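Local structure of regulation of enolase protein 1 (Saccharomyces cerevisiae, 3O12) at residues F59-D70 against M103-K113; Y93-I102 against L112-D120. The protein functions in the galactose metabolic pathway via the GAL83 protein and may control the level of enolase ENO1. All coordinates share one frame; numbering follows the deposited sequence.

Interaction 1 of 2, residues F59-D70 against M103-K113; sequences FWRETFYGFTRD and MVRIDDGHWLK. With SO4 (sulfate ion), chain D; EDO (1,2-ethanediol), chain G; SO4 (sulfate ion), chain E.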
loop_
_atom_site.group_PDB
_atom_site.type_symbol
_atom_site.label_atom_id
_atom_site.label_comp_id
_atom_site.label_asym_id
_atom_site.label_seq_id
_atom_site.Cartn_x
_atom_site.Cartn_y
_atom_site.Cartn_z
ATOM N N PHE A 59 8.866 -5.167 1.977
ATOM C CA PHE A 59 8.267 -6.092 1.023
ATOM C C PHE A 59 9.066 -5.989 -0.265
ATOM O O PHE A 59 9.121 -4.920 -0.874
ATOM C CB PHE A 59 6.814 -5.705 0.711
ATOM C CG PHE A 59 5.827 -6.059 1.790
ATOM C CD1 PHE A 59 5.567 -7.390 2.115
ATOM C CD2 PHE A 59 5.117 -5.057 2.438
ATOM C CE1 PHE A 59 4.629 -7.709 3.101
ATOM C CE2 PHE A 59 4.178 -5.369 3.426
ATOM C CZ PHE A 59 3.942 -6.688 3.754
ATOM N N TRP A 60 9.672 -7.094 -0.682
ATOM C CA TRP A 60 10.456 -7.122 -1.915
ATOM C C TRP A 60 10.672 -8.569 -2.311
ATOM O O TRP A 60 10.859 -9.413 -1.446
ATOM C CB TRP A 60 11.829 -6.456 -1.720
ATOM C CG TRP A 60 12.575 -6.310 -3.016
ATOM C CD1 TRP A 60 13.594 -7.102 -3.491
ATOM C CD2 TRP A 60 12.338 -5.315 -4.016
ATOM N NE1 TRP A 60 14.008 -6.641 -4.726
ATOM C CE2 TRP A 60 13.249 -5.551 -5.067
ATOM C CE3 TRP A 60 11.439 -4.247 -4.126
ATOM C CZ2 TRP A 60 13.285 -4.754 -6.215
ATOM C CZ3 TRP A 60 11.478 -3.456 -5.269
ATOM C CH2 TRP A 60 12.398 -3.718 -6.299
ATOM N N ARG A 61 10.661 -8.859 -3.611
ATOM C CA ARG A 61 10.987 -10.207 -4.070
ATOM C C ARG A 61 12.037 -10.209 -5.174
ATOM O O ARG A 61 11.739 -9.910 -6.333
ATOM C CB ARG A 61 9.744 -10.969 -4.548
ATOM C CG ARG A 61 9.068 -11.785 -3.469
ATOM C CD ARG A 61 7.971 -12.681 -4.043
ATOM N NE ARG A 61 8.462 -13.918 -4.648
ATOM C CZ ARG A 61 8.771 -15.017 -3.963
ATOM N NH1 ARG A 61 9.196 -16.100 -4.601
ATOM N NH2 ARG A 61 8.669 -15.036 -2.641
ATOM N N GLU A 62 13.270 -10.531 -4.771
ATOM C CA GLU A 62 14.355 -10.978 -5.656
ATOM C C GLU A 62 15.036 -9.941 -6.545
ATOM O O GLU A 62 16.262 -9.816 -6.529
ATOM C CB GLU A 62 13.903 -12.167 -6.514
ATOM C CG GLU A 62 14.997 -12.731 -7.411
ATOM C CD GLU A 62 16.243 -13.146 -6.639
ATOM O OE1 GLU A 62 16.137 -13.433 -5.427
ATOM O OE2 GLU A 62 17.333 -13.187 -7.250
ATOM N N THR A 63 14.259 -9.222 -7.343
ATOM C CA THR A 63 14.831 -8.410 -8.414
ATOM C C THR A 63 16.015 -7.553 -7.990
ATOM O O THR A 63 15.895 -6.725 -7.083
ATOM C CB THR A 63 13.753 -7.501 -9.001
ATOM O OG1 THR A 63 12.602 -8.303 -9.297
ATOM C CG2 THR A 63 14.243 -6.817 -10.265
ATOM N N PHE A 64 17.144 -7.761 -8.673
ATOM C CA PHE A 64 18.361 -6.945 -8.549
ATOM C C PHE A 64 19.114 -7.149 -7.232
ATOM O O PHE A 64 20.291 -7.524 -7.236
ATOM C CB PHE A 64 18.048 -5.464 -8.792
ATOM C CG PHE A 64 19.258 -4.585 -8.839
ATOM C CD1 PHE A 64 20.146 -4.666 -9.898
ATOM C CD2 PHE A 64 19.489 -3.656 -7.836
ATOM C CE1 PHE A 64 21.263 -3.840 -9.952
ATOM C CE2 PHE A 64 20.601 -2.832 -7.881
ATOM C CZ PHE A 64 21.485 -2.923 -8.938
ATOM N N TYR A 65 18.426 -6.932 -6.113
ATOM C CA TYR A 65 19.071 -6.990 -4.802
ATOM C C TYR A 65 19.325 -8.412 -4.307
ATOM O O TYR A 65 20.172 -8.629 -3.436
ATOM C CB TYR A 65 18.258 -6.182 -3.782
ATOM C CG TYR A 65 18.132 -4.727 -4.171
ATOM C CD1 TYR A 65 19.164 -3.828 -3.926
ATOM C CD2 TYR A 65 16.987 -4.255 -4.799
ATOM C CE1 TYR A 65 19.058 -2.500 -4.298
ATOM C CE2 TYR A 65 16.869 -2.923 -5.166
ATOM C CZ TYR A 65 17.902 -2.056 -4.910
ATOM O OH TYR A 65 17.802 -0.733 -5.276
ATOM N N GLY A 66 18.590 -9.378 -4.847
ATOM C CA GLY A 66 18.863 -10.771 -4.545
ATOM C C GLY A 66 18.420 -11.214 -3.162
ATOM O O GLY A 66 18.947 -12.181 -2.611
ATOM N N PHE A 67 17.471 -10.495 -2.581
ATOM C CA PHE A 67 16.857 -10.955 -1.348
ATOM C C PHE A 67 15.349 -10.864 -1.457
ATOM O O PHE A 67 14.809 -10.225 -2.365
ATOM C CB PHE A 67 17.373 -10.187 -0.126
ATOM C CG PHE A 67 17.219 -8.689 -0.219
ATOM C CD1 PHE A 67 15.968 -8.101 -0.256
ATOM C CD2 PHE A 67 18.340 -7.866 -0.241
ATOM C CE1 PHE A 67 15.832 -6.722 -0.331
ATOM C CE2 PHE A 67 18.209 -6.494 -0.304
ATOM C CZ PHE A 67 16.958 -5.921 -0.359
ATOM N N THR A 68 14.673 -11.538 -0.535
ATOM C CA THR A 68 13.230 -11.458 -0.450
ATOM C C THR A 68 12.870 -11.022 0.952
ATOM O O THR A 68 13.489 -11.457 1.928
ATOM C CB THR A 68 12.586 -12.813 -0.800
ATOM O OG1 THR A 68 12.887 -13.136 -2.169
ATOM C CG2 THR A 68 11.084 -12.757 -0.618
ATOM N N ARG A 69 11.873 -10.148 1.045
ATOM C CA ARG A 69 11.370 -9.665 2.330
ATOM C C ARG A 69 9.857 -9.696 2.301
ATOM O O ARG A 69 9.238 -9.229 1.340
ATOM C CB ARG A 69 11.815 -8.224 2.585
ATOM C CG ARG A 69 13.310 -7.984 2.410
ATOM C CD ARG A 69 14.045 -8.232 3.699
ATOM N NE ARG A 69 15.468 -7.917 3.593
ATOM C CZ ARG A 69 16.423 -8.829 3.446
ATOM N NH1 ARG A 69 16.107 -10.116 3.388
ATOM N NH2 ARG A 69 17.693 -8.456 3.365
ATOM N N ASP A 70 9.262 -10.248 3.358
ATOM C CA ASP A 70 7.804 -10.290 3.491
ATOM C C ASP A 70 7.413 -9.897 4.907
ATOM O O ASP A 70 6.468 -10.449 5.478
ATOM C CB ASP A 70 7.291 -11.694 3.163
ATOM C CG ASP A 70 5.817 -11.711 2.749
ATOM O OD1 ASP A 70 5.400 -10.874 1.915
ATOM O OD2 ASP A 70 5.075 -12.592 3.243
HETATM N N MSE A 103 -1.622 -1.912 -0.109
HETATM C CA MSE A 103 -1.200 -3.164 -0.734
HETATM C C MSE A 103 -2.415 -3.956 -1.204
HETATM O O MSE A 103 -3.473 -3.950 -0.553
HETATM C CB MSE A 103 -0.339 -3.987 0.240
HETATM C CG MSE A 103 -0.219 -5.490 -0.089
HETATM SE SE MSE A 103 1.118 -6.373 1.042
HETATM C CE MSE A 103 2.693 -5.851 0.031
ATOM N N VAL A 104 -2.270 -4.619 -2.346
ATOM C CA VAL A 104 -3.177 -5.670 -2.788
ATOM C C VAL A 104 -2.353 -6.948 -2.780
ATOM O O VAL A 104 -1.251 -6.978 -3.334
ATOM C CB VAL A 104 -3.691 -5.420 -4.207
ATOM C CG1 VAL A 104 -4.578 -6.553 -4.684
ATOM C CG2 VAL A 104 -4.413 -4.074 -4.309
ATOM N N ARG A 105 -2.864 -8.005 -2.158
ATOM C CA ARG A 105 -2.092 -9.229 -2.000
ATOM C C ARG A 105 -2.940 -10.451 -2.303
ATOM O O ARG A 105 -4.093 -10.555 -1.849
ATOM C CB ARG A 105 -1.560 -9.308 -0.562
ATOM C CG ARG A 105 -0.725 -10.543 -0.227
ATOM C CD ARG A 105 -0.173 -10.376 1.190
ATOM N NE ARG A 105 0.546 -11.543 1.700
ATOM C CZ ARG A 105 1.869 -11.627 1.801
ATOM N NH1 ARG A 105 2.642 -10.618 1.401
ATOM N NH2 ARG A 105 2.428 -12.718 2.305
ATOM N N ILE A 106 -2.359 -11.384 -3.056
ATOM C CA ILE A 106 -2.919 -12.726 -3.210
ATOM C C ILE A 106 -2.158 -13.666 -2.275
ATOM O O ILE A 106 -2.757 -14.391 -1.481
ATOM C CB ILE A 106 -2.797 -13.208 -4.664
ATOM C CG1 ILE A 106 -3.620 -12.320 -5.607
ATOM C CG2 ILE A 106 -3.225 -14.681 -4.776
ATOM C CD1 ILE A 106 -3.399 -12.627 -7.088
ATOM N N ASP A 107 -0.828 -13.651 -2.375
ATOM C CA ASP A 107 0.034 -14.437 -1.494
ATOM C C ASP A 107 1.425 -13.817 -1.490
ATOM O O ASP A 107 1.616 -12.738 -2.054
ATOM C CB ASP A 107 0.087 -15.914 -1.906
ATOM C CG ASP A 107 0.462 -16.118 -3.366
ATOM O OD1 ASP A 107 1.315 -15.372 -3.903
ATOM O OD2 ASP A 107 -0.083 -17.060 -3.981
ATOM N N ASP A 108 2.395 -14.473 -0.865
ATOM C CA ASP A 108 3.706 -13.831 -0.720
ATOM C C ASP A 108 4.443 -13.617 -2.046
ATOM O O ASP A 108 5.393 -12.829 -2.117
ATOM C CB ASP A 108 4.589 -14.553 0.308
ATOM C CG ASP A 108 4.970 -15.957 -0.117
ATOM O OD1 ASP A 108 4.616 -16.376 -1.236
ATOM O OD2 ASP A 108 5.624 -16.648 0.689
ATOM N N GLY A 109 3.987 -14.283 -3.101
ATOM C CA GLY A 109 4.614 -14.158 -4.401
ATOM C C GLY A 109 3.875 -13.269 -5.384
ATOM O O GLY A 109 4.378 -12.974 -6.453
ATOM N N HIS A 110 2.674 -12.829 -5.019
ATOM C CA HIS A 110 1.837 -12.052 -5.928
ATOM C C HIS A 110 1.147 -10.951 -5.149
ATOM O O HIS A 110 0.196 -11.200 -4.391
ATOM C CB HIS A 110 0.812 -12.952 -6.617
ATOM C CG HIS A 110 1.439 -14.115 -7.311
ATOM N ND1 HIS A 110 1.787 -15.272 -6.650
ATOM C CD2 HIS A 110 1.846 -14.273 -8.593
ATOM C CE1 HIS A 110 2.356 -16.107 -7.504
ATOM N NE2 HIS A 110 2.397 -15.528 -8.689
ATOM N N TRP A 111 1.667 -9.739 -5.308
ATOM C CA TRP A 111 1.159 -8.588 -4.583
ATOM C C TRP A 111 1.583 -7.299 -5.255
ATOM O O TRP A 111 2.422 -7.292 -6.158
ATOM C CB TRP A 111 1.618 -8.602 -3.115
ATOM C CG TRP A 111 3.105 -8.821 -2.851
ATOM C CD1 TRP A 111 3.691 -9.975 -2.441
ATOM C CD2 TRP A 111 4.163 -7.842 -2.924
ATOM N NE1 TRP A 111 5.042 -9.799 -2.264
ATOM C CE2 TRP A 111 5.361 -8.496 -2.553
ATOM C CE3 TRP A 111 4.215 -6.486 -3.269
ATOM C CZ2 TRP A 111 6.599 -7.847 -2.529
ATOM C CZ3 TRP A 111 5.444 -5.836 -3.236
ATOM C CH2 TRP A 111 6.620 -6.515 -2.874
ATOM N N LEU A 112 0.972 -6.207 -4.832
ATOM C CA LEU A 112 1.338 -4.874 -5.274
ATOM C C LEU A 112 1.342 -3.975 -4.065
ATOM O O LEU A 112 0.479 -4.098 -3.197
ATOM C CB LEU A 112 0.325 -4.352 -6.294
ATOM C CG LEU A 112 0.576 -2.882 -6.660
ATOM C CD1 LEU A 112 0.666 -2.652 -8.172
ATOM C CD2 LEU A 112 -0.458 -1.973 -5.994
ATOM N N LYS A 113 2.306 -3.072 -3.986
ATOM C CA LYS A 113 2.276 -2.015 -2.981
ATOM C C LYS A 113 2.433 -0.681 -3.699
ATOM O O LYS A 113 3.072 -0.594 -4.746
ATOM C CB LYS A 113 3.364 -2.199 -1.917
ATOM C CG LYS A 113 4.793 -2.073 -2.413
ATOM C CD LYS A 113 5.822 -2.270 -1.282
ATOM C CE LYS A 113 7.231 -2.141 -1.844
ATOM N NZ LYS A 113 8.325 -2.132 -0.819
HETATM S S SO4 D . 10.868 -11.953 5.697
HETATM O O1 SO4 D . 10.843 -12.453 4.325
HETATM O O2 SO4 D . 9.517 -11.600 6.123
HETATM O O3 SO4 D . 11.379 -13.004 6.572
HETATM O O4 SO4 D . 11.744 -10.785 5.780
HETATM C C1 EDO G . 10.438 -0.288 -2.977
HETATM O O1 EDO G . 9.593 0.608 -2.247
HETATM C C2 EDO G . 10.700 -1.528 -2.136
HETATM O O2 EDO G . 11.071 -1.173 -0.796
HETATM S S SO4 E . 19.219 -12.039 2.958
HETATM O O1 SO4 E . 19.968 -12.395 1.754
HETATM O O2 SO4 E . 17.826 -12.453 2.809
HETATM O O3 SO4 E . 19.799 -12.712 4.119
HETATM O O4 SO4 E . 19.291 -10.595 3.158
HETATM O O HOH W 1 7.902 -13.223 -0.804
HETATM O O HOH W 2 7.287 -10.578 -0.216
HETATM O O HOH W 3 6.397 -15.235 3.128
#
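Across this contact Phe59 faces Trp111 and Lys113 from a strand, 59-61, that is not paired with 110-113: their axes pass 8.9 Å apart, with N-to-C directions at 132°, and side chains fill the gap. The hairpin 59-70 packs by its side chains against hairpin 103-113, whose strands join through a type I turn, Asp107 to His110. The Phe59 ring takes the selenomethionine methyl Met103 CE over the centre of one face, 3.5 Å from CD2, while its edge is directed at the six-membered ring of Trp111, with planes at 55°. Beside it, Arg105, extended from CG to NE, grips Asp70 end-on: NH1 to OD1 and NH2 to OD2, both 2.8 Å, each oxygen using its syn lone pair and the two planes only 19° apart. Arg61 lays one guanidinium face over Gly109 CA, its CD 3.7 Å from that atom; NE bonds to Gly132 O, and a water links NH2 to Asp108 O. Asp107 OD1 accepts from Gly109 N, making an Asx turn, and also from His110 ND1. The paired bonds fix the Asp70 carboxylate nearly coplanar with the Arg105 guanidinium; the two charges probably offset each other beside the Phe59-Trp111 edge-to-face pair.

Interaction 2 of 2, residues Y93-I102 against L112-D120; sequences YESLYDQAGI and LKAGIEISD. With EDO (1,2-ethanediol), chain G.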
loop_
_atom_site.group_PDB
_atom_site.type_symbol
_atom_site.label_atom_id
_atom_site.label_comp_id
_atom_site.label_asym_id
_atom_site.label_seq_id
_atom_site.Cartn_x
_atom_site.Cartn_y
_atom_site.Cartn_z
ATOM N N TYR A 93 6.935 10.881 7.390
ATOM C CA TYR A 93 8.156 10.324 6.811
ATOM C C TYR A 93 9.377 11.145 7.201
ATOM O O TYR A 93 9.313 12.373 7.236
ATOM C CB TYR A 93 8.038 10.231 5.289
ATOM C CG TYR A 93 6.703 9.679 4.862
ATOM C CD1 TYR A 93 6.505 8.310 4.728
ATOM C CD2 TYR A 93 5.625 10.528 4.633
ATOM C CE1 TYR A 93 5.274 7.806 4.361
ATOM C CE2 TYR A 93 4.395 10.033 4.261
ATOM C CZ TYR A 93 4.227 8.675 4.125
ATOM O OH TYR A 93 2.997 8.187 3.767
ATOM N N GLU A 94 10.484 10.462 7.483
ATOM C CA GLU A 94 11.689 11.134 7.968
ATOM C C GLU A 94 13.007 10.451 7.588
ATOM O O GLU A 94 14.074 11.037 7.770
ATOM C CB GLU A 94 11.623 11.304 9.488
ATOM C CG GLU A 94 10.546 12.263 9.964
ATOM C CD GLU A 94 10.246 12.116 11.442
ATOM O OE1 GLU A 94 10.949 11.334 12.119
ATOM O OE2 GLU A 94 9.304 12.778 11.927
ATOM N N SER A 95 12.945 9.229 7.063
ATOM C CA SER A 95 14.171 8.477 6.783
ATOM C C SER A 95 14.145 7.691 5.475
ATOM O O SER A 95 13.083 7.290 4.991
ATOM C CB SER A 95 14.484 7.521 7.939
ATOM O OG SER A 95 14.504 8.201 9.182
ATOM N N LEU A 96 15.334 7.458 4.925
ATOM C CA LEU A 96 15.499 6.651 3.724
ATOM C C LEU A 96 14.728 5.328 3.809
ATOM O O LEU A 96 14.866 4.572 4.771
ATOM C CB LEU A 96 16.986 6.379 3.467
ATOM C CG LEU A 96 17.339 5.563 2.220
ATOM C CD1 LEU A 96 16.953 6.311 0.948
ATOM C CD2 LEU A 96 18.821 5.206 2.206
ATOM N N TYR A 97 13.917 5.072 2.788
ATOM C CA TYR A 97 13.153 3.829 2.650
ATOM C C TYR A 97 11.844 3.784 3.440
ATOM O O TYR A 97 11.110 2.807 3.327
ATOM C CB TYR A 97 14.010 2.594 2.965
ATOM C CG TYR A 97 15.218 2.432 2.066
ATOM C CD1 TYR A 97 15.079 2.396 0.682
ATOM C CD2 TYR A 97 16.494 2.299 2.600
ATOM C CE1 TYR A 97 16.179 2.244 -0.145
ATOM C CE2 TYR A 97 17.600 2.146 1.783
ATOM C CZ TYR A 97 17.437 2.118 0.411
ATOM O OH TYR A 97 18.536 1.965 -0.408
ATOM N N ASP A 98 11.557 4.817 4.234
ATOM C CA ASP A 98 10.254 4.928 4.890
ATOM C C ASP A 98 9.162 4.863 3.834
ATOM O O ASP A 98 9.226 5.586 2.844
ATOM C CB ASP A 98 10.117 6.255 5.632
ATOM C CG ASP A 98 10.860 6.274 6.949
ATOM O OD1 ASP A 98 11.655 5.344 7.210
ATOM O OD2 ASP A 98 10.641 7.230 7.722
ATOM N N GLN A 99 8.156 4.019 4.057
ATOM C CA GLN A 99 7.092 3.806 3.081
ATOM C C GLN A 99 5.737 3.645 3.755
ATOM O O GLN A 99 5.617 2.991 4.794
ATOM C CB GLN A 99 7.296 2.495 2.308
ATOM C CG GLN A 99 8.656 2.236 1.728
ATOM C CD GLN A 99 8.840 0.768 1.387
ATOM O OE1 GLN A 99 7.890 0.076 0.988
ATOM N NE2 GLN A 99 10.059 0.276 1.560
ATOM N N ALA A 100 4.707 4.187 3.126
ATOM C CA ALA A 100 3.343 3.881 3.530
ATOM C C ALA A 100 2.403 4.049 2.349
ATOM O O ALA A 100 2.670 4.829 1.424
ATOM C CB ALA A 100 2.915 4.754 4.703
ATOM N N GLY A 101 1.302 3.312 2.382
ATOM C CA GLY A 101 0.320 3.386 1.322
ATOM C C GLY A 101 -0.648 2.234 1.394
ATOM O O GLY A 101 -1.233 1.959 2.448
ATOM N N ILE A 102 -0.844 1.577 0.260
ATOM C CA ILE A 102 -1.801 0.486 0.161
ATOM C C ILE A 102 -1.131 -0.734 -0.453
ATOM O O ILE A 102 -0.179 -0.614 -1.227
ATOM C CB ILE A 102 -3.010 0.930 -0.694
ATOM C CG1 ILE A 102 -4.261 0.092 -0.380
ATOM C CG2 ILE A 102 -2.665 0.927 -2.192
ATOM C CD1 ILE A 102 -5.545 0.651 -1.003
ATOM N N LEU A 112 0.972 -6.207 -4.832
ATOM C CA LEU A 112 1.338 -4.874 -5.274
ATOM C C LEU A 112 1.342 -3.975 -4.065
ATOM O O LEU A 112 0.479 -4.098 -3.197
ATOM C CB LEU A 112 0.325 -4.352 -6.294
ATOM C CG LEU A 112 0.576 -2.882 -6.660
ATOM C CD1 LEU A 112 0.666 -2.652 -8.172
ATOM C CD2 LEU A 112 -0.458 -1.973 -5.994
ATOM N N LYS A 113 2.306 -3.072 -3.986
ATOM C CA LYS A 113 2.276 -2.015 -2.981
ATOM C C LYS A 113 2.433 -0.681 -3.699
ATOM O O LYS A 113 3.072 -0.594 -4.746
ATOM C CB LYS A 113 3.364 -2.199 -1.917
ATOM C CG LYS A 113 4.793 -2.073 -2.413
ATOM C CD LYS A 113 5.822 -2.270 -1.282
ATOM C CE LYS A 113 7.231 -2.141 -1.844
ATOM N NZ LYS A 113 8.325 -2.132 -0.819
ATOM N N ALA A 114 1.835 0.373 -3.161
ATOM C CA ALA A 114 1.945 1.695 -3.770
ATOM C C ALA A 114 1.770 2.757 -2.710
ATOM O O ALA A 114 1.036 2.561 -1.748
ATOM C CB ALA A 114 0.888 1.867 -4.855
ATOM N N GLY A 115 2.446 3.879 -2.875
ATOM C CA GLY A 115 2.309 4.979 -1.934
ATOM C C GLY A 115 3.530 5.858 -1.962
ATOM O O GLY A 115 4.171 5.988 -3.004
ATOM N N ILE A 116 3.843 6.466 -0.826
ATOM C CA ILE A 116 5.008 7.332 -0.720
ATOM C C ILE A 116 6.173 6.551 -0.142
ATOM O O ILE A 116 6.002 5.696 0.731
ATOM C CB ILE A 116 4.701 8.561 0.142
ATOM C CG1 ILE A 116 3.778 9.511 -0.619
ATOM C CG2 ILE A 116 5.991 9.279 0.549
ATOM C CD1 ILE A 116 4.411 10.124 -1.856
ATOM N N GLU A 117 7.363 6.828 -0.659
ATOM C CA GLU A 117 8.570 6.183 -0.182
ATOM C C GLU A 117 9.673 7.215 -0.240
ATOM O O GLU A 117 9.703 8.039 -1.154
ATOM C CB GLU A 117 8.936 5.009 -1.083
ATOM C CG GLU A 117 10.213 4.300 -0.686
ATOM C CD GLU A 117 10.649 3.285 -1.716
ATOM O OE1 GLU A 117 10.315 3.473 -2.906
ATOM O OE2 GLU A 117 11.328 2.307 -1.337
ATOM N N ILE A 118 10.573 7.185 0.731
ATOM C CA ILE A 118 11.748 8.054 0.659
ATOM C C ILE A 118 12.894 7.319 -0.033
ATOM O O ILE A 118 13.466 6.383 0.521
ATOM C CB ILE A 118 12.195 8.527 2.047
ATOM C CG1 ILE A 118 11.018 9.123 2.820
ATOM C CG2 ILE A 118 13.321 9.542 1.925
ATOM C CD1 ILE A 118 10.206 10.124 2.033
ATOM N N SER A 119 13.209 7.731 -1.258
ATOM C CA SER A 119 14.300 7.124 -2.011
ATOM C C SER A 119 14.962 8.173 -2.890
ATOM O O SER A 119 14.328 9.152 -3.288
ATOM C CB SER A 119 13.801 5.954 -2.861
ATOM O OG SER A 119 12.969 6.401 -3.919
ATOM N N ASP A 120 16.237 7.960 -3.197
ATOM C CA ASP A 120 17.034 8.972 -3.877
ATOM C C ASP A 120 17.004 10.261 -3.059
ATOM O O ASP A 120 17.454 10.283 -1.914
ATOM C CB ASP A 120 16.529 9.209 -5.303
ATOM C CG ASP A 120 17.629 9.077 -6.342
ATOM O OD1 ASP A 120 17.347 8.578 -7.452
ATOM O OD2 ASP A 120 18.779 9.464 -6.046
HETATM C C1 EDO G . 10.438 -0.288 -2.977
HETATM O O1 EDO G . 9.593 0.608 -2.247
HETATM C C2 EDO G . 10.700 -1.528 -2.136
HETATM O O2 EDO G . 11.071 -1.173 -0.796
#
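Antiparallel pairing of two adjacent strands of a curved beta-sheet joins Gln99-Ile102 to Ala114-Glu117, and a type II turn, Ser95 to Asp98, precedes the first of them. Ala100 and Ile116 form a hydrogen-bonded pair, as do Ile102 and Ala114; the bond from Ile102 N to Ala114 O is 2.9 Å long. Between them the chains turn a corner at Gly101 and Gly115, a non-hydrogen-bonded pair whose CA atoms come within 4.1 Å, a close approach that the lack of side chains permits. Past Gln99 further backbone bonds tie the turn to Ile118: Tyr97 N reaches Ile118 O at 2.7 Å and Ile118 N returns a bond to Asp98 O.

The two faces differ in character. On one, Gln99 and Glu117 lie side by side and point the same way, CG to CG 3.5 Å, with amide and carboxylate planes 62° apart. Gln99 NE2 turns back to Tyr97 O in the plane of that carbonyl, and a bound ethanediol, probably from the crystallisation liquor, gives a 2.6 Å hydrogen bond from its O1 to Glu117 OE2. On the other face, Ile116 CG2, placed anti to the backbone N, sits over the centre of the Tyr93 ring, 4.0 Å from its centroid. Ile118 wedges beneath the turn, CB 3.3 Å from Ser95 O and CD1 against Tyr93 CB. Ile102 and Ile116 continue toward strand 148-155 of the second sheet. Apolar side chains of one antiparallel sheet packed against a second antiparallel sheet are the hallmark of a beta-sandwich.

Both interactions are largely buried and use strand 110-119, but they differ in kind. Interaction 2 is in-sheet pairing, built mainly from backbone hydrogen bonds; interaction 1 joins hairpin 59-70 to the side chains of hairpin 103-113, through an aromatic pair and a salt bridge with water at its rim. Strands 99-100 and 102-105 follow each other in the chain and both pair with 110-119, so interaction 2 continues the pairing found within segment 103-113, on which hairpin 59-70 packs. Lys113 belongs to both: its amine lies near Phe59 O in interaction 1 and Gln99 OE1 in interaction 2, although its modelled position is uncertain. The same ethanediol touches both contacts, whereas the apolar face of interaction 2 is turned to the second sheet.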